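Local atomic coordinates of conserved hypothetical protein (Xanthomonas campestris, PDB entry 1TTZ), a protein that is of unknown function but belongs to the glutaredoxin family and probably takes part in thiol-disulfide chemistry, as related thioredoxin-fold proteins do. Residues V50-D53 against R57-D60; T4-D9 against S42-R47. All blocks are in the same frame, centred on the assembly; numbering follows the deposited sequence.

In the fold
The two contacts lie on one mixed sheet of a thioredoxin-like fold, and their centres are about 10 Å apart. Contact 1 is the hairpin of strands 50-52 and 58-60. Contact 2 sets residues 42-47, on helix 38-44, against residues 4-9, on strand 3-7, the neighbour of 50-52. Polar groups join them directly. A probable hydrogen bond links Y44 OH to E58 OE1 at 2.5 Å. A salt bridge links R47 NH2 to D60 OD2 at 2.8 Å. The likely redox site is a thioredoxin-type CxxC motif, C11 and C14, at the start of helix 12-23; R8 of contact 2 touches it.

Contact 1: residues V50-D53 against R57-D60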
# COMPACT_ATOMS: atom_id res chain seq x y z
N VAL A 50 -2.72 -1.57 -1.57
CA VAL A 50 -1.89 -1.08 -2.66
C VAL A 50 -1.06 0.11 -2.17
O VAL A 50 -1.59 1.02 -1.54
CB VAL A 50 -2.74 -0.61 -3.86
CG1 VAL A 50 -1.85 0.05 -4.90
CG2 VAL A 50 -3.48 -1.79 -4.47
N LEU A 51 0.24 0.08 -2.45
CA LEU A 51 1.13 1.16 -2.05
C LEU A 51 1.43 2.06 -3.24
O LEU A 51 1.68 1.57 -4.34
CB LEU A 51 2.44 0.60 -1.50
CG LEU A 51 2.54 0.38 0.01
CD1 LEU A 51 3.77 -0.45 0.31
CD2 LEU A 51 2.60 1.74 0.73
N ARG A 52 1.41 3.37 -3.03
CA ARG A 52 1.70 4.30 -4.12
C ARG A 52 2.72 5.32 -3.62
O ARG A 52 2.58 5.85 -2.52
CB ARG A 52 0.40 5.01 -4.54
CG ARG A 52 0.52 5.96 -5.72
CD ARG A 52 -0.76 6.76 -5.89
NE ARG A 52 -0.67 7.76 -6.95
CZ ARG A 52 -0.92 7.51 -8.24
NH1 ARG A 52 -0.82 8.48 -9.13
NH2 ARG A 52 -1.29 6.30 -8.62
N ASP A 53 3.76 5.58 -4.41
CA ASP A 53 4.76 6.55 -3.98
C ASP A 53 4.54 7.91 -4.65
O ASP A 53 3.69 8.05 -5.52
CB ASP A 53 6.19 6.03 -4.23
CG ASP A 53 6.56 5.95 -5.70
OD1 ASP A 53 5.81 6.46 -6.55
OD2 ASP A 53 7.62 5.37 -6.00
N ARG A 57 4.19 5.55 -8.77
CA ARG A 57 4.38 4.11 -8.95
C ARG A 57 3.52 3.39 -7.94
O ARG A 57 3.27 3.91 -6.86
CB ARG A 57 5.84 3.71 -8.71
CG ARG A 57 6.84 4.18 -9.75
CD ARG A 57 8.18 3.48 -9.49
NE ARG A 57 8.58 3.65 -8.09
CZ ARG A 57 9.24 2.75 -7.38
NH1 ARG A 57 9.60 1.59 -7.92
NH2 ARG A 57 9.54 3.01 -6.11
N GLU A 58 3.07 2.20 -8.28
CA GLU A 58 2.23 1.43 -7.37
C GLU A 58 2.66 -0.02 -7.23
O GLU A 58 3.13 -0.65 -8.19
CB GLU A 58 0.76 1.53 -7.80
CG GLU A 58 0.13 2.90 -7.50
CD GLU A 58 -1.36 2.97 -7.81
OE1 GLU A 58 -2.00 3.97 -7.40
OE2 GLU A 58 -1.89 2.05 -8.47
N LEU A 59 2.52 -0.54 -6.02
CA LEU A 59 2.87 -1.92 -5.69
C LEU A 59 1.61 -2.56 -5.14
O LEU A 59 1.09 -2.12 -4.11
CB LEU A 59 3.96 -1.94 -4.62
CG LEU A 59 4.57 -3.30 -4.28
CD1 LEU A 59 5.36 -3.82 -5.48
CD2 LEU A 59 5.48 -3.15 -3.06
N ASP A 60 1.12 -3.60 -5.81
CA ASP A 60 -0.10 -4.28 -5.38
C ASP A 60 0.20 -5.51 -4.53
O ASP A 60 1.20 -6.18 -4.73
CB ASP A 60 -0.92 -4.74 -6.59
CG ASP A 60 -1.48 -3.58 -7.40
OD1 ASP A 60 -2.20 -3.85 -8.38
OD2 ASP A 60 -1.21 -2.41 -7.05
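D53 and R57 close the turn of a beta hairpin with a salt bridge, a backbone bond and a backbone-to-carboxylate bond. R57 NE reaches D53 OD2 at 2.9 Å, and R57 NH2 reaches the same oxygen at 3.0 Å. The two nitrogens come from the same face of the carboxylate, whose plane is turned 41° from the guanidinium. D53 OD1 takes the backbone N of R57 at 2.9 Å, from above the carboxylate plane. D53 CG sits between its own backbone N and carbonyl carbon (chi1 69°), which brings both oxygens over to R57. The aspartate holds both the backbone and the side chain of its partner.

A second salt bridge joins R52 NH2 to E58 OE1 at 2.7 Å. The oxygen lies in the guanidinium plane, but the nitrogen stands above the carboxylate, and the two planes are 78° apart. The same E58 oxygen also meets Y44 OH.

The backbones pair antiparallel. L51 and L59 form the hydrogen-bonded pair, with L51 N to L59 O at 2.9 Å and L59 N to L51 O at 2.8 Å. D53 N to R57 O continues the ladder toward the turn. V50 with D60 and R52 with E58 are non-hydrogen-bonded pairs.

V50 lies alongside D60, its CG1 3.3 Å from D60 OD2, an oxygen also held by R47. CG of R52 packs on CG of E58. On the other face of the sheet, L51 and L59 meet through their CB atoms.

This is the C-terminal hairpin of the thioredoxin-like sheet. Strand 58-60 is an edge, while 50-52 also pairs with strand 3-7. L51 and L59 face the following helix, 65-73, where R57 makes a cation-pi contact with W71. V50 and R52 meet Y44 of helix 38-44.

Contact 2: residues T4-D9 against S42-R47; sequences TLYQRD and SAYGLR
In this thioredoxin-like fold, Y6 of the inner strand 3-7 stacks on Y44 of helix 38-44, which packs on one face of the sheet. The rings form an offset stack with their planes 10° apart and their centroids 4.2 Å apart. CE1 of Y44 lies over the centre of the Y6 ring, and CG of Y6 lies over the centre of the Y44 ring. The OH of Y44, which E58 also holds, passes over the Y6 rim, 3.6 Å from CE1 of Y6. The opposite face of Y6 is covered near its rim by CG2 of T4, so its ring is held between a methyl and an aromatic.

Beyond the strand end, R8 reaches the 45-47 segment. Its chain bends at the third torsion (chi3 70°), bringing the guanidinium edge to G45. NH1 has a salt bridge to E41 of helix 38-44. A water accepts from R8 NE and donates to G45 O, bridging the two segments. R8 NH2 bonds directly to G45 O at 2.9 Å, in the guanidinium plane and on a carbonyl lone pair.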
# COMPACT_ATOMS: atom_id res chain seq x y z
N THR A 4 1.60 6.31 0.16
CA THR A 4 0.16 6.33 0.35
C THR A 4 -0.26 4.87 0.34
O THR A 4 -0.01 4.16 -0.63
CB THR A 4 -0.58 7.05 -0.80
OG1 THR A 4 -0.06 8.37 -0.96
CG2 THR A 4 -2.07 7.13 -0.51
N LEU A 5 -0.88 4.42 1.42
CA LEU A 5 -1.34 3.04 1.48
C LEU A 5 -2.85 3.00 1.32
O LEU A 5 -3.59 3.40 2.21
CB LEU A 5 -0.96 2.38 2.82
CG LEU A 5 -1.55 0.97 2.98
CD1 LEU A 5 -0.83 0.00 2.04
CD2 LEU A 5 -1.42 0.48 4.42
N TYR A 6 -3.30 2.54 0.16
CA TYR A 6 -4.73 2.43 -0.06
C TYR A 6 -5.16 1.11 0.56
O TYR A 6 -4.60 0.05 0.25
CB TYR A 6 -5.06 2.46 -1.56
CG TYR A 6 -4.81 3.81 -2.19
CD1 TYR A 6 -3.63 4.07 -2.89
CD2 TYR A 6 -5.74 4.84 -2.06
CE1 TYR A 6 -3.38 5.33 -3.44
CE2 TYR A 6 -5.50 6.10 -2.61
CZ TYR A 6 -4.32 6.34 -3.30
OH TYR A 6 -4.10 7.57 -3.86
N GLN A 7 -6.13 1.17 1.45
CA GLN A 7 -6.64 -0.02 2.10
C GLN A 7 -8.12 0.13 2.42
O GLN A 7 -8.72 1.17 2.18
CB GLN A 7 -5.85 -0.33 3.38
CG GLN A 7 -5.90 0.74 4.47
CD GLN A 7 -5.13 0.33 5.72
OE1 GLN A 7 -5.36 -0.73 6.29
NE2 GLN A 7 -4.20 1.18 6.15
N ARG A 8 -8.72 -0.94 2.93
CA ARG A 8 -10.12 -0.91 3.30
C ARG A 8 -10.20 -1.37 4.74
O ARG A 8 -9.29 -2.06 5.22
CB ARG A 8 -10.96 -1.83 2.40
CG ARG A 8 -10.65 -3.31 2.59
CD ARG A 8 -11.75 -4.23 2.06
NE ARG A 8 -11.84 -4.26 0.60
CZ ARG A 8 -12.59 -3.43 -0.12
NH1 ARG A 8 -13.32 -2.50 0.48
NH2 ARG A 8 -12.62 -3.54 -1.44
N ASP A 9 -11.27 -1.00 5.43
CA ASP A 9 -11.44 -1.40 6.83
C ASP A 9 -11.74 -2.89 6.94
O ASP A 9 -12.33 -3.49 6.04
CB ASP A 9 -12.56 -0.60 7.49
CG ASP A 9 -12.15 0.82 7.80
OD1 ASP A 9 -11.18 1.00 8.56
OD2 ASP A 9 -12.80 1.76 7.29
N SER A 42 -13.73 1.50 -7.03
CA SER A 42 -13.66 0.90 -8.36
C SER A 42 -12.22 0.73 -8.83
O SER A 42 -11.89 -0.23 -9.53
CB SER A 42 -14.44 1.73 -9.37
OG SER A 42 -13.80 2.97 -9.61
N ALA A 43 -11.36 1.67 -8.44
CA ALA A 43 -9.96 1.65 -8.82
C ALA A 43 -9.10 0.69 -8.01
O ALA A 43 -8.18 0.08 -8.55
CB ALA A 43 -9.37 3.06 -8.72
N TYR A 44 -9.38 0.55 -6.71
CA TYR A 44 -8.59 -0.34 -5.86
C TYR A 44 -9.35 -1.45 -5.15
O TYR A 44 -8.74 -2.28 -4.47
CB TYR A 44 -7.85 0.48 -4.79
CG TYR A 44 -6.94 1.57 -5.32
CD1 TYR A 44 -7.37 2.89 -5.39
CD2 TYR A 44 -5.65 1.27 -5.75
CE1 TYR A 44 -6.52 3.90 -5.88
CE2 TYR A 44 -4.80 2.26 -6.24
CZ TYR A 44 -5.24 3.57 -6.30
OH TYR A 44 -4.38 4.53 -6.79
N GLY A 45 -10.67 -1.47 -5.30
CA GLY A 45 -11.52 -2.46 -4.64
C GLY A 45 -11.18 -3.94 -4.72
O GLY A 45 -11.60 -4.71 -3.86
N LEU A 46 -10.45 -4.33 -5.76
CA LEU A 46 -10.05 -5.73 -5.94
C LEU A 46 -8.54 -5.89 -5.73
O LEU A 46 -8.02 -7.01 -5.76
CB LEU A 46 -10.40 -6.19 -7.35
CG LEU A 46 -11.70 -6.95 -7.67
CD1 LEU A 46 -12.82 -6.51 -6.77
CD2 LEU A 46 -12.04 -6.74 -9.13
N ARG A 47 -7.84 -4.78 -5.50
CA ARG A 47 -6.39 -4.81 -5.35
C ARG A 47 -5.81 -4.50 -3.97
O ARG A 47 -4.69 -4.91 -3.67
CB ARG A 47 -5.77 -3.83 -6.35
CG ARG A 47 -6.14 -4.08 -7.81
CD ARG A 47 -5.92 -2.81 -8.62
NE ARG A 47 -4.57 -2.29 -8.42
CZ ARG A 47 -4.19 -1.05 -8.71
NH1 ARG A 47 -5.06 -0.19 -9.21
NH2 ARG A 47 -2.93 -0.68 -8.49
O HOH W 1 -10.93 -5.92 -1.03